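Long-range contacts in DUF871 domain-containing protein (Enterococcus faecalis, PDB 2P0O), which has no established function but is probably a 6-phospho-N-acetylmuramidase, with a TIM barrel followed by a cyclophilin-like C-terminal domain: residues Q201-A206 with I339-T344; L245-S250 with L357-T362; S252-R257 with E293-E298; R270-S275 with E318-L323; V302-I307 with V332-R337. One frame throughout, in Å; residues are numbered along the deposited sequence.

Interaction 1 is the joint between the two domains: a helix start of the barrel half meets a loop of the C-terminal half, partly buried and bridged by water. The other four lie in the C-terminal domain. Interaction 2 pairs parallel strands of the three-stranded mixed sheet and touches interaction 1 through Glu246. Interactions 4 and 5 belong to one four-stranded antiparallel sheet, in which strands 319-322 and 304-308 are neighbours; 5 is buried and bulged, while 4 carries a salt bridge on one face. Interaction 3, the surface contact, relies on a glutamate and a tyrosine, and its 293-298 loop bonds to strand 332-337 of interaction 5.

Interaction 1. Residues Q201-A206 with I339-T344; sequences QNPFAA and IDKDQT. Unlike the reference sequence in segment 339-344: Asp340 (reference Glu).
Asn202 and Lys341 cross at about a right angle, the lysine chain passing over the start of helix 203-212. Lys341 reaches there because its chain is bent at chi2 (91°): CD comes to 4.1 Å from Asn202 CB, and NZ ends beside Pro203 CD before making its salt bridge to Asp181. The Asn202 side chain has the lysine methylenes and the carbonyl O of Lys341 against it, the latter 3.6 Å from Asn202 CB. Its amide is turned 41° from the carboxylate of Asp342, with Asn202 ND2 3.3 Å from Asp342 OD1. Gln233 receives a hydrogen bond from Asn202 ND2 and gives one to Asp342 OD1, so it links both groups, while Asp342 OD2 is held by Arg229 and the backbone N of Glu246. Farther along, Thr344 lays its OG1 against the methyl of Ala205, 3.3 Å from Ala205 CB, and its CG2 faces Gln201 OE1.

Two waters bridge the segments. One molecule accepts from Asn202 N at 2.8 Å, donates to Gln201 OE1 and Lys341 O, and also bonds Thr344 OG1. A second donates to Asn202 O and sits 2.8 Å from Thr344 OG1, so this hydroxyl is shared by two waters.

At the helix start, Asn202 OD1 accepts weak bonds from Phe204 N and Ala205 N. This is an asparagine N-cap, placed here where a helix of the TIM-barrel domain abuts a loop of the cyclophilin-like domain.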
# COMPACT_ATOMS: atom_id res chain seq x y z
N GLN A 201 4.34 -3.13 9.91
CA GLN A 201 4.34 -1.66 9.71
C GLN A 201 2.98 -1.14 9.17
O GLN A 201 2.15 -1.93 8.72
CB GLN A 201 5.49 -1.20 8.78
CG GLN A 201 6.93 -1.48 9.28
CD GLN A 201 7.19 -1.04 10.71
OE1 GLN A 201 6.99 0.11 11.08
NE2 GLN A 201 7.63 -1.99 11.54
N ASN A 202 2.77 0.17 9.25
CA ASN A 202 1.57 0.83 8.74
C ASN A 202 1.47 0.53 7.25
O ASN A 202 2.34 0.92 6.49
CB ASN A 202 1.67 2.36 8.95
CG ASN A 202 0.42 3.11 8.51
OD1 ASN A 202 -0.31 2.67 7.62
ND2 ASN A 202 0.15 4.22 9.16
N PRO A 203 0.44 -0.23 6.85
CA PRO A 203 0.24 -0.56 5.43
C PRO A 203 0.09 0.65 4.52
O PRO A 203 0.55 0.62 3.36
CB PRO A 203 -1.05 -1.41 5.43
CG PRO A 203 -1.19 -1.90 6.84
CD PRO A 203 -0.57 -0.87 7.72
N PHE A 204 -0.55 1.71 5.01
CA PHE A 204 -0.70 2.93 4.20
C PHE A 204 0.65 3.52 3.86
O PHE A 204 0.90 3.86 2.71
CB PHE A 204 -1.61 3.97 4.91
CG PHE A 204 -1.53 5.36 4.31
CD1 PHE A 204 -2.19 5.67 3.12
CD2 PHE A 204 -0.83 6.37 4.96
CE1 PHE A 204 -2.13 6.94 2.56
CE2 PHE A 204 -0.75 7.65 4.42
CZ PHE A 204 -1.40 7.95 3.21
N ALA A 205 1.52 3.67 4.86
CA ALA A 205 2.84 4.22 4.62
C ALA A 205 3.65 3.30 3.68
O ALA A 205 4.41 3.77 2.86
CB ALA A 205 3.61 4.42 5.94
N ALA A 206 3.48 1.99 3.85
CA ALA A 206 4.20 1.02 3.05
C ALA A 206 3.78 1.12 1.58
O ALA A 206 4.64 1.21 0.69
CB ALA A 206 3.95 -0.40 3.60
N ILE A 339 2.33 9.68 16.74
CA ILE A 339 2.08 8.31 17.22
C ILE A 339 3.06 7.33 16.57
O ILE A 339 3.35 7.44 15.37
CB ILE A 339 0.56 7.96 16.94
CG1 ILE A 339 -0.34 8.67 17.95
CG2 ILE A 339 0.25 6.47 16.87
CD1 ILE A 339 0.20 8.75 19.35
N ASP A 340 3.59 6.41 17.37
CA ASP A 340 4.62 5.48 16.88
C ASP A 340 4.23 4.91 15.52
O ASP A 340 5.03 4.93 14.58
CB ASP A 340 4.84 4.34 17.89
CG ASP A 340 6.12 3.58 17.63
OD1 ASP A 340 6.68 3.71 16.53
OD2 ASP A 340 6.58 2.83 18.54
N LYS A 341 3.01 4.42 15.43
CA LYS A 341 2.48 3.77 14.24
C LYS A 341 2.45 4.68 13.00
O LYS A 341 2.51 4.20 11.87
CB LYS A 341 1.09 3.15 14.55
CG LYS A 341 0.14 2.94 13.34
CD LYS A 341 0.26 1.55 12.67
CE LYS A 341 -1.03 1.15 11.92
NZ LYS A 341 -1.06 -0.33 11.45
N ASP A 342 2.38 5.99 13.18
CA ASP A 342 2.34 6.88 12.02
C ASP A 342 3.69 7.42 11.61
O ASP A 342 3.84 8.06 10.57
CB ASP A 342 1.31 8.01 12.21
CG ASP A 342 -0.12 7.51 12.16
OD1 ASP A 342 -0.34 6.39 11.66
OD2 ASP A 342 -1.03 8.21 12.66
N GLN A 343 4.72 7.11 12.39
CA GLN A 343 6.02 7.68 12.09
C GLN A 343 6.65 7.23 10.77
O GLN A 343 7.52 7.91 10.26
CB GLN A 343 6.97 7.45 13.27
CG GLN A 343 6.66 8.42 14.42
CD GLN A 343 7.56 8.22 15.62
OE1 GLN A 343 8.70 7.83 15.46
NE2 GLN A 343 7.06 8.50 16.81
N THR A 344 6.26 6.09 10.21
CA THR A 344 6.77 5.74 8.88
C THR A 344 6.14 6.57 7.74
O THR A 344 6.53 6.46 6.60
CB THR A 344 6.60 4.26 8.55
OG1 THR A 344 5.22 3.91 8.73
CG2 THR A 344 7.52 3.38 9.44
O HOH W 1 4.33 1.80 10.83
O HOH W 2 4.99 1.56 7.17

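Interaction 2. Residues L245-S250 with L357-T362; sequences LEVAPS and LVTEGT
Glu246 lies across the turn that follows strand 354-359, its CG 3.6 Å from Thr359 O and its carboxylate beside the backbone of Glu360, Gly361 and Thr362. The chain runs extended beyond CG (chi2 176°), which carries the carboxylate past the end of the neighbouring strand. There Glu246 OE2 lies 2.9 Å from Gly361 N and 3.0 Å from Thr362 N. The same oxygen accepts a hydrogen bond from Ile363 N, at the start of helix 363-370, while OE1 makes a salt bridge with Arg229. Negative charge at that helix start would probably be favoured by the helix dipole.

The turn itself, Thr359 to Thr362, is type II, with Gly361 at positive phi. Thr359 O takes two bonds from Thr362, one from its backbone N and a shorter one from OG1 at 2.7 Å.

Before the turn the strands run parallel in register, Leu245 opposite Leu357, Glu246 opposite Val358 and Val247 opposite Thr359. Val358 N donates to Leu245 O and Val247 N to Val358 O, each at 2.9 Å, and a weak bond from Glu360 N to Val247 O continues the ladder. On the Glu246 face, Val358 CG2 packs 3.8 Å from Glu246 CG. On the opposite face, Val247 CG1 and Leu245 CB lie against the Leu357 side chain. Beyond the strands, Pro249 CD meets Glu360 OE1.

Strand 354-359 is the middle one of the mixed sheet, between 242-247 and 260-263. Helix 363-370 packs on Val358, and Thr336 of strand 332-337 on Val247.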
# COMPACT_ATOMS: atom_id res chain seq x y z
N LEU A 245 -2.08 12.02 10.09
CA LEU A 245 -1.30 11.40 11.17
C LEU A 245 -1.87 11.79 12.53
O LEU A 245 -2.43 12.87 12.67
CB LEU A 245 0.19 11.81 11.12
CG LEU A 245 1.01 11.73 9.84
CD1 LEU A 245 0.75 12.99 8.99
CD2 LEU A 245 2.54 11.61 10.11
N GLU A 246 -1.70 10.91 13.51
CA GLU A 246 -2.14 11.16 14.90
C GLU A 246 -0.99 11.59 15.82
O GLU A 246 0.16 11.22 15.60
CB GLU A 246 -2.82 9.92 15.48
CG GLU A 246 -4.29 9.82 15.15
CD GLU A 246 -4.96 8.52 15.64
OE1 GLU A 246 -4.32 7.70 16.35
OE2 GLU A 246 -6.17 8.35 15.34
N VAL A 247 -1.32 12.37 16.84
CA VAL A 247 -0.34 12.81 17.80
C VAL A 247 -0.80 12.40 19.17
O VAL A 247 -2.01 12.20 19.39
CB VAL A 247 -0.11 14.38 17.77
CG1 VAL A 247 0.49 14.81 16.47
CG2 VAL A 247 -1.44 15.20 18.10
N ALA A 248 0.15 12.26 20.10
CA ALA A 248 -0.17 11.90 21.49
C ALA A 248 -0.96 13.02 22.16
O ALA A 248 -0.78 14.18 21.80
CB ALA A 248 1.12 11.62 22.30
N PRO A 249 -1.81 12.69 23.16
CA PRO A 249 -2.44 13.74 23.97
C PRO A 249 -1.41 14.68 24.59
O PRO A 249 -0.32 14.24 24.91
CB PRO A 249 -3.15 12.94 25.09
CG PRO A 249 -3.43 11.59 24.45
CD PRO A 249 -2.18 11.34 23.63
N SER A 250 -1.74 15.96 24.73
CA SER A 250 -0.86 16.92 25.38
C SER A 250 -1.66 17.97 26.10
O SER A 250 -2.79 18.28 25.74
CB SER A 250 0.06 17.60 24.37
OG SER A 250 0.72 18.71 24.97
N LEU A 357 -2.58 16.90 11.22
CA LEU A 357 -2.32 16.29 12.53
C LEU A 357 -3.63 16.26 13.25
O LEU A 357 -4.33 17.29 13.32
CB LEU A 357 -1.29 17.13 13.31
CG LEU A 357 0.05 17.31 12.61
CD1 LEU A 357 1.08 18.04 13.52
CD2 LEU A 357 0.62 15.93 12.09
N VAL A 358 -3.99 15.08 13.76
CA VAL A 358 -5.22 14.93 14.52
C VAL A 358 -4.89 14.19 15.82
O VAL A 358 -3.86 13.50 15.94
CB VAL A 358 -6.37 14.21 13.74
CG1 VAL A 358 -6.82 15.01 12.52
CG2 VAL A 358 -5.96 12.76 13.34
N THR A 359 -5.75 14.35 16.81
CA THR A 359 -5.42 13.78 18.10
C THR A 359 -5.69 12.25 18.10
O THR A 359 -6.51 11.73 17.32
CB THR A 359 -6.09 14.55 19.25
OG1 THR A 359 -5.20 14.57 20.38
CG2 THR A 359 -7.43 13.93 19.63
N GLU A 360 -4.94 11.55 18.93
CA GLU A 360 -4.91 10.09 18.92
C GLU A 360 -6.32 9.49 19.04
O GLU A 360 -7.11 9.92 19.88
CB GLU A 360 -3.96 9.54 20.00
CG GLU A 360 -3.81 8.00 19.96
CD GLU A 360 -2.90 7.41 21.05
OE1 GLU A 360 -2.64 8.07 22.10
OE2 GLU A 360 -2.44 6.25 20.84
N GLY A 361 -6.61 8.53 18.16
CA GLY A 361 -7.84 7.76 18.17
C GLY A 361 -8.95 8.33 17.29
O GLY A 361 -10.04 7.74 17.23
N THR A 362 -8.69 9.46 16.60
CA THR A 362 -9.76 10.18 15.89
C THR A 362 -9.68 10.07 14.35
O THR A 362 -10.52 10.63 13.63
CB THR A 362 -9.89 11.66 16.32
OG1 THR A 362 -8.71 12.38 15.94
CG2 THR A 362 -10.06 11.77 17.83

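Interaction 3. Residues S252-R257 with E293-E298; sequences SRYLKR and ESEQTE
The Tyr254 ring has Arg253 CG over one face, 3.7 Å above its plane and displaced toward the rim. Glu295 slides past the ring in the opposite direction, its carboxylate turned 51° from the ring plane and OE1 3.8 Å from Tyr254 CD2, an oblique approach. At the far end the phenol oxygen accepts a hydrogen bond from Glu293 N, 3.0 Å from Tyr254 OH, with the Glu293 CB and CG close by. The guanidinium of Arg253 is tilted 42° from the Glu295 carboxylate, and its NH2 is 4.0 Å from Glu295 OE2: a long salt bridge of charges alone, with no N-H aimed at the oxygen.

Glu295 reaches in with CG trans to its backbone N and an extended chain. Each carboxylate oxygen uses its syn lone pair: Glu295 OE1 accepts from Ser252 OG at 2.9 Å, and Glu295 OE2 from Arg253 N at 3.1 Å along a nearly straight bond (167°). Ser252 OG in turn accepts from Tyr254 N, 2.9 Å away, which makes an ST turn in the type I beta turn Ser252-Leu255 leading into helix 255-258. The carboxylate thus fastens a surface loop of the C-terminal domain to this turn, and the serine hydroxyl passes the link on to the Tyr254 backbone. Asn333 of strand 332-337 also holds this loop, its side chain bonding Glu293 O and Glu295 N, while the tyrosine also packs on Ile335 and Ile307.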
# COMPACT_ATOMS: atom_id res chain seq x y z
N SER A 252 -0.37 20.91 26.43
CA SER A 252 0.19 22.15 25.91
C SER A 252 -0.88 23.21 25.57
O SER A 252 -1.93 22.88 25.01
CB SER A 252 1.02 21.83 24.67
OG SER A 252 1.50 23.01 24.12
N ARG A 253 -0.58 24.47 25.88
CA ARG A 253 -1.37 25.61 25.41
C ARG A 253 -1.29 25.77 23.88
O ARG A 253 -2.10 26.48 23.29
CB ARG A 253 -0.89 26.90 26.08
CG ARG A 253 -1.25 28.22 25.31
CD ARG A 253 -0.85 29.53 26.03
NE ARG A 253 -1.26 29.52 27.43
CZ ARG A 253 -0.45 29.17 28.43
NH1 ARG A 253 -0.91 29.15 29.68
NH2 ARG A 253 0.83 28.84 28.17
N TYR A 254 -0.32 25.12 23.25
CA TYR A 254 -0.11 25.30 21.82
C TYR A 254 -0.59 24.12 20.99
O TYR A 254 -0.33 24.07 19.78
CB TYR A 254 1.35 25.65 21.53
CG TYR A 254 1.75 26.83 22.36
CD1 TYR A 254 1.14 28.07 22.15
CD2 TYR A 254 2.66 26.70 23.41
CE1 TYR A 254 1.46 29.18 22.94
CE2 TYR A 254 2.98 27.81 24.21
CZ TYR A 254 2.38 29.04 23.97
OH TYR A 254 2.70 30.12 24.74
N LEU A 255 -1.30 23.20 21.63
CA LEU A 255 -1.78 22.02 20.93
C LEU A 255 -2.71 22.37 19.76
O LEU A 255 -2.55 21.82 18.67
CB LEU A 255 -2.44 21.02 21.89
CG LEU A 255 -2.93 19.68 21.29
CD1 LEU A 255 -1.83 18.86 20.63
CD2 LEU A 255 -3.70 18.82 22.31
N LYS A 256 -3.64 23.29 19.99
CA LYS A 256 -4.63 23.69 18.97
C LYS A 256 -4.01 24.39 17.79
O LYS A 256 -4.54 24.31 16.68
CB LYS A 256 -5.72 24.56 19.58
CG LYS A 256 -6.41 23.87 20.73
CD LYS A 256 -7.92 24.14 20.82
CE LYS A 256 -8.59 22.93 21.51
NZ LYS A 256 -7.95 21.63 21.02
N ARG A 257 -2.90 25.10 18.02
CA ARG A 257 -2.18 25.73 16.94
C ARG A 257 -1.60 24.68 16.03
O ARG A 257 -1.47 24.92 14.84
CB ARG A 257 -1.01 26.56 17.46
CG ARG A 257 -1.30 28.00 17.60
CD ARG A 257 -0.01 28.77 17.72
NE ARG A 257 -0.32 30.14 18.12
CZ ARG A 257 0.31 31.23 17.66
NH1 ARG A 257 -0.07 32.43 18.11
NH2 ARG A 257 1.30 31.12 16.77
N GLU A 293 5.03 31.95 24.36
CA GLU A 293 5.86 31.95 25.55
C GLU A 293 6.64 30.66 25.65
O GLU A 293 6.23 29.62 25.13
CB GLU A 293 4.98 32.11 26.78
CG GLU A 293 3.86 33.14 26.60
CD GLU A 293 4.26 34.56 27.00
OE1 GLU A 293 5.31 35.06 26.52
OE2 GLU A 293 3.52 35.19 27.78
N SER A 294 7.78 30.72 26.32
CA SER A 294 8.51 29.52 26.73
C SER A 294 7.61 28.56 27.54
O SER A 294 6.99 28.98 28.53
CB SER A 294 9.70 29.94 27.59
OG SER A 294 10.56 28.85 27.82
N GLU A 295 7.53 27.29 27.14
CA GLU A 295 6.69 26.33 27.89
C GLU A 295 7.53 25.13 28.35
O GLU A 295 8.28 25.27 29.33
CB GLU A 295 5.45 25.95 27.07
CG GLU A 295 4.38 25.24 27.84
CD GLU A 295 3.20 24.80 26.98
OE1 GLU A 295 3.41 24.07 25.98
OE2 GLU A 295 2.05 25.18 27.31
N GLN A 296 7.43 23.99 27.68
CA GLN A 296 8.39 22.90 27.84
C GLN A 296 9.33 22.89 26.64
O GLN A 296 8.87 22.97 25.49
CB GLN A 296 7.66 21.56 27.90
CG GLN A 296 7.10 21.25 29.26
CD GLN A 296 6.24 20.00 29.28
OE1 GLN A 296 6.41 19.09 28.47
NE2 GLN A 296 5.30 19.95 30.22
N THR A 297 10.62 22.77 26.90
CA THR A 297 11.61 22.71 25.84
C THR A 297 12.48 21.49 26.07
O THR A 297 13.63 21.61 26.48
CB THR A 297 12.47 24.00 25.78
OG1 THR A 297 13.22 24.12 26.99
CG2 THR A 297 11.58 25.23 25.65
N GLU A 298 11.93 20.30 25.80
CA GLU A 298 12.63 19.04 26.05
C GLU A 298 13.31 18.50 24.79
O GLU A 298 13.19 19.07 23.71
CB GLU A 298 11.64 18.02 26.61
CG GLU A 298 10.93 18.53 27.82
CD GLU A 298 11.84 18.54 29.04
OE1 GLU A 298 11.89 17.48 29.72
OE2 GLU A 298 12.49 19.58 29.34

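Interaction 4. Residues R270-S275 with E318-L323; sequences RDVLRS and EIQVTL
Strands 272-275 and 319-322 pair antiparallel at one side of the four-stranded sheet of the cyclophilin-like domain, with Leu273 and Val321 as a hydrogen-bonded pair. Leu273 N donates to Val321 O at 2.6 Å and Val321 N returns a bond to Leu273 O. Ser275 N donates to Ile319 O, and beyond the strand end Leu323 N bonds Asp271 O at 2.7 Å. Strand 304-308 takes the other side of 319-322.

Apolar contact lies on the Leu273 and Val321 face. Leu273 CB sits 4.1 Å from Val321 CB, and Leu273 crosses Leu323 at about a right angle, bringing its CG to 3.9 Å from Leu323 CD2. Phe355 of the mixed sheet packs on both Leu273 and Val321. Ser275 CB backs onto Ile319 CB, and its OG is bonded to His262.

The opposite face is polar apart from Val272 and the methyl of Thr322. Val272 puts both methyls against the amide of Gln320, CG1 being 3.3 Å from Gln320 OE1.

Across the strands the charged contact is the salt bridge of Arg274 with Glu318, the arginine chain bending at chi3 (68°) so that its NE and NH1 side meets the carboxylate. The grip is side-on, one nitrogen to each oxygen: Arg274 NH1 reaches Glu318 OE1 at 2.7 Å, and Arg274 NE reaches Glu318 OE2 at 2.8 Å. The guanidinium and carboxylate planes are 37° apart, and NE meets OE2 from above the carboxylate plane. From the other face of that carboxylate, Gln320 NE2 donates to the same Glu318 OE2, 2.7 Å away.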
# COMPACT_ATOMS: atom_id res chain seq x y z
N ARG A 270 16.54 18.83 5.90
CA ARG A 270 17.00 17.48 6.18
C ARG A 270 16.34 16.99 7.47
O ARG A 270 15.83 15.88 7.53
CB ARG A 270 18.53 17.49 6.35
CG ARG A 270 19.16 16.11 6.45
CD ARG A 270 20.64 16.22 6.77
NE ARG A 270 20.82 16.89 8.06
CZ ARG A 270 22.00 17.14 8.60
NH1 ARG A 270 22.07 17.75 9.77
NH2 ARG A 270 23.11 16.77 7.99
N ASP A 271 16.35 17.83 8.51
CA ASP A 271 16.13 17.38 9.88
C ASP A 271 14.67 17.40 10.35
O ASP A 271 14.33 16.73 11.33
CB ASP A 271 16.90 18.29 10.85
CG ASP A 271 18.38 18.12 10.75
OD1 ASP A 271 18.83 17.06 10.30
OD2 ASP A 271 19.09 19.08 11.16
N VAL A 272 13.86 18.23 9.69
CA VAL A 272 12.53 18.60 10.18
C VAL A 272 11.58 18.79 9.01
O VAL A 272 11.99 19.12 7.89
CB VAL A 272 12.53 19.93 11.00
CG1 VAL A 272 13.30 19.80 12.35
CG2 VAL A 272 13.09 21.10 10.19
N LEU A 273 10.31 18.58 9.28
CA LEU A 273 9.25 19.10 8.43
C LEU A 273 8.98 20.53 8.92
O LEU A 273 8.95 20.77 10.13
CB LEU A 273 7.96 18.25 8.58
CG LEU A 273 7.98 16.86 7.98
CD1 LEU A 273 6.61 16.15 8.18
CD2 LEU A 273 8.40 16.84 6.46
N ARG A 274 8.80 21.47 8.01
CA ARG A 274 8.56 22.86 8.41
C ARG A 274 7.23 23.36 7.89
O ARG A 274 7.00 23.40 6.67
CB ARG A 274 9.66 23.83 7.92
CG ARG A 274 11.08 23.47 8.28
CD ARG A 274 12.05 24.47 7.62
NE ARG A 274 11.91 25.83 8.20
CZ ARG A 274 12.46 26.93 7.69
NH1 ARG A 274 12.31 28.11 8.31
NH2 ARG A 274 13.20 26.86 6.59
N SER A 275 6.37 23.79 8.81
CA SER A 275 5.04 24.27 8.43
C SER A 275 5.19 25.68 7.94
O SER A 275 5.51 26.60 8.69
CB SER A 275 4.05 24.20 9.58
OG SER A 275 2.83 24.83 9.20
N GLU A 318 7.16 29.30 14.26
CA GLU A 318 7.43 28.22 13.29
C GLU A 318 7.09 26.88 13.91
O GLU A 318 7.50 26.58 15.05
CB GLU A 318 8.89 28.18 12.83
CG GLU A 318 9.05 27.15 11.67
CD GLU A 318 10.36 27.26 10.95
OE1 GLU A 318 10.68 28.36 10.47
OE2 GLU A 318 11.07 26.24 10.86
N ILE A 319 6.36 26.08 13.14
CA ILE A 319 5.96 24.74 13.58
C ILE A 319 6.80 23.74 12.81
O ILE A 319 6.95 23.83 11.58
CB ILE A 319 4.42 24.51 13.38
CG1 ILE A 319 3.61 25.46 14.28
CG2 ILE A 319 4.00 23.06 13.68
CD1 ILE A 319 2.16 25.72 13.83
N GLN A 320 7.37 22.80 13.54
CA GLN A 320 8.16 21.74 12.94
C GLN A 320 7.75 20.37 13.49
O GLN A 320 7.20 20.24 14.62
CB GLN A 320 9.62 21.96 13.24
CG GLN A 320 10.17 23.31 12.78
CD GLN A 320 11.66 23.39 12.96
OE1 GLN A 320 12.24 22.61 13.72
NE2 GLN A 320 12.28 24.33 12.28
N VAL A 321 8.00 19.36 12.68
CA VAL A 321 7.99 17.98 13.14
C VAL A 321 9.39 17.46 12.83
O VAL A 321 9.86 17.57 11.67
CB VAL A 321 6.93 17.15 12.39
CG1 VAL A 321 6.84 15.71 12.94
CG2 VAL A 321 5.54 17.84 12.44
N THR A 322 10.04 16.87 13.83
CA THR A 322 11.37 16.29 13.65
C THR A 322 11.41 15.00 12.85
O THR A 322 10.58 14.09 13.07
CB THR A 322 12.18 16.17 14.97
OG1 THR A 322 11.57 15.26 15.89
CG2 THR A 322 12.33 17.56 15.63
N LEU A 323 12.36 14.93 11.91
CA LEU A 323 12.52 13.75 11.07
C LEU A 323 13.61 12.85 11.62
O LEU A 323 13.72 11.69 11.23
CB LEU A 323 12.84 14.17 9.63
CG LEU A 323 11.66 14.86 8.90
CD1 LEU A 323 12.08 15.31 7.48
CD2 LEU A 323 10.42 13.96 8.84

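Interaction 5. Residues V302-I307 with V332-R337; sequences VGTVTI and VNTITR
Arg337 runs from CB out along the 302-304 backbone, its chain extended from CG to NE after CG leaves trans to the backbone N (chi1 -162°). Arg337 CG rests 3.7 Å from Gly303 O, and CD passes Thr304 OG1, which is hydrogen-bonded to Pro301 O. Arg337 NE and Arg337 NH2 then close side-on upon one atom, Val302 O, at 2.9 and 2.8 Å. The carbonyl lies at the guanidinium edge in its plane; NH2 takes a lone pair in the carbonyl plane, whereas NE comes in 33° off it. Two bonds to one oxygen fix how the guanidinium is turned. Gly303 has positive phi (103°), a conformation that suits glycine, and Arg337 CG lies over it.

Farther on the strands pair antiparallel, Thr304 with Arg337, and the register slips at a classic beta bulge. Ile335 and Thr336 both face Val305: Ile335 N donates to Val305 O at 2.8 Å, Thr336 N adds a weak bond, and Val305 N returns one to Thr336 O. Past it, Ile307 and Asn333 exchange backbone bonds. At the bulge Ile335 CD1 packs tightly, 3.5 Å from Ile307 CG2. Val332 CG1 is tighter still on Thr306 CB, at 3.3 Å.

Strand 332-337 is an outermost strand of the four-stranded sheet, and 304-308 has 319-322 on its other side. Helix 255-258 lies on the face of Val305, Ile307 and Thr336: Ile258 meets Val305, Arg257 Ile307 and Leu255 Thr336, while Thr336 OG1 bonds Ala248 O.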
# COMPACT_ATOMS: atom_id res chain seq x y z
N VAL A 302 12.63 11.70 17.10
CA VAL A 302 11.91 11.63 15.83
C VAL A 302 10.39 11.65 16.05
O VAL A 302 9.85 10.90 16.84
CB VAL A 302 12.39 10.43 14.92
CG1 VAL A 302 12.29 9.08 15.64
CG2 VAL A 302 11.60 10.40 13.61
N GLY A 303 9.72 12.58 15.38
CA GLY A 303 8.25 12.67 15.43
C GLY A 303 7.76 13.78 16.32
O GLY A 303 6.59 14.07 16.33
N THR A 304 8.68 14.42 17.05
CA THR A 304 8.34 15.50 17.95
C THR A 304 7.79 16.72 17.21
O THR A 304 8.40 17.21 16.24
CB THR A 304 9.53 15.87 18.92
OG1 THR A 304 9.84 14.73 19.76
CG2 THR A 304 9.15 17.03 19.85
N VAL A 305 6.61 17.16 17.63
CA VAL A 305 5.98 18.38 17.12
C VAL A 305 6.31 19.56 18.02
O VAL A 305 6.05 19.55 19.24
CB VAL A 305 4.45 18.23 17.03
CG1 VAL A 305 3.82 19.43 16.32
CG2 VAL A 305 4.08 16.92 16.34
N THR A 306 6.87 20.60 17.40
CA THR A 306 7.43 21.74 18.12
C THR A 306 6.91 23.06 17.59
O THR A 306 6.49 23.16 16.42
CB THR A 306 9.00 21.77 18.03
OG1 THR A 306 9.40 22.14 16.70
CG2 THR A 306 9.61 20.42 18.30
N ILE A 307 6.97 24.09 18.43
CA ILE A 307 6.71 25.45 18.00
C ILE A 307 7.81 26.35 18.56
O ILE A 307 8.15 26.26 19.75
CB ILE A 307 5.25 25.94 18.39
CG1 ILE A 307 4.92 27.27 17.74
CG2 ILE A 307 5.04 26.02 19.93
CD1 ILE A 307 3.43 27.61 17.77
N VAL A 332 12.70 26.37 21.62
CA VAL A 332 11.76 25.53 20.85
C VAL A 332 10.87 24.78 21.85
O VAL A 332 11.37 23.89 22.55
CB VAL A 332 12.53 24.50 19.95
CG1 VAL A 332 11.57 23.52 19.23
CG2 VAL A 332 13.45 25.20 18.93
N ASN A 333 9.57 25.13 21.92
CA ASN A 333 8.62 24.38 22.76
C ASN A 333 8.29 23.02 22.15
O ASN A 333 8.05 22.90 20.93
CB ASN A 333 7.32 25.15 22.94
CG ASN A 333 7.49 26.40 23.79
OD1 ASN A 333 8.50 26.59 24.47
ND2 ASN A 333 6.48 27.26 23.76
N THR A 334 8.28 21.99 23.00
CA THR A 334 7.89 20.67 22.54
C THR A 334 6.44 20.48 22.92
O THR A 334 6.09 20.62 24.09
CB THR A 334 8.77 19.58 23.18
OG1 THR A 334 8.91 19.88 24.58
CG2 THR A 334 10.16 19.58 22.56
N ILE A 335 5.60 20.17 21.93
CA ILE A 335 4.14 20.19 22.14
C ILE A 335 3.60 18.78 22.27
O ILE A 335 2.89 18.47 23.20
CB ILE A 335 3.37 20.85 20.93
CG1 ILE A 335 4.01 22.19 20.51
CG2 ILE A 335 1.86 20.98 21.25
CD1 ILE A 335 4.13 23.15 21.67
N THR A 336 3.89 17.94 21.29
CA THR A 336 3.43 16.57 21.34
C THR A 336 4.34 15.78 20.40
O THR A 336 5.35 16.32 19.93
CB THR A 336 1.91 16.46 20.99
OG1 THR A 336 1.53 15.09 20.95
CG2 THR A 336 1.58 17.07 19.63
N ARG A 337 3.96 14.54 20.12
CA ARG A 337 4.74 13.65 19.28
C ARG A 337 3.83 12.82 18.37
O ARG A 337 2.80 12.34 18.83
CB ARG A 337 5.55 12.70 20.17
CG ARG A 337 6.71 12.04 19.40
CD ARG A 337 7.66 11.30 20.32
NE ARG A 337 8.67 10.64 19.49
CZ ARG A 337 9.46 9.64 19.88
NH1 ARG A 337 9.43 9.18 21.13
NH2 ARG A 337 10.29 9.11 18.99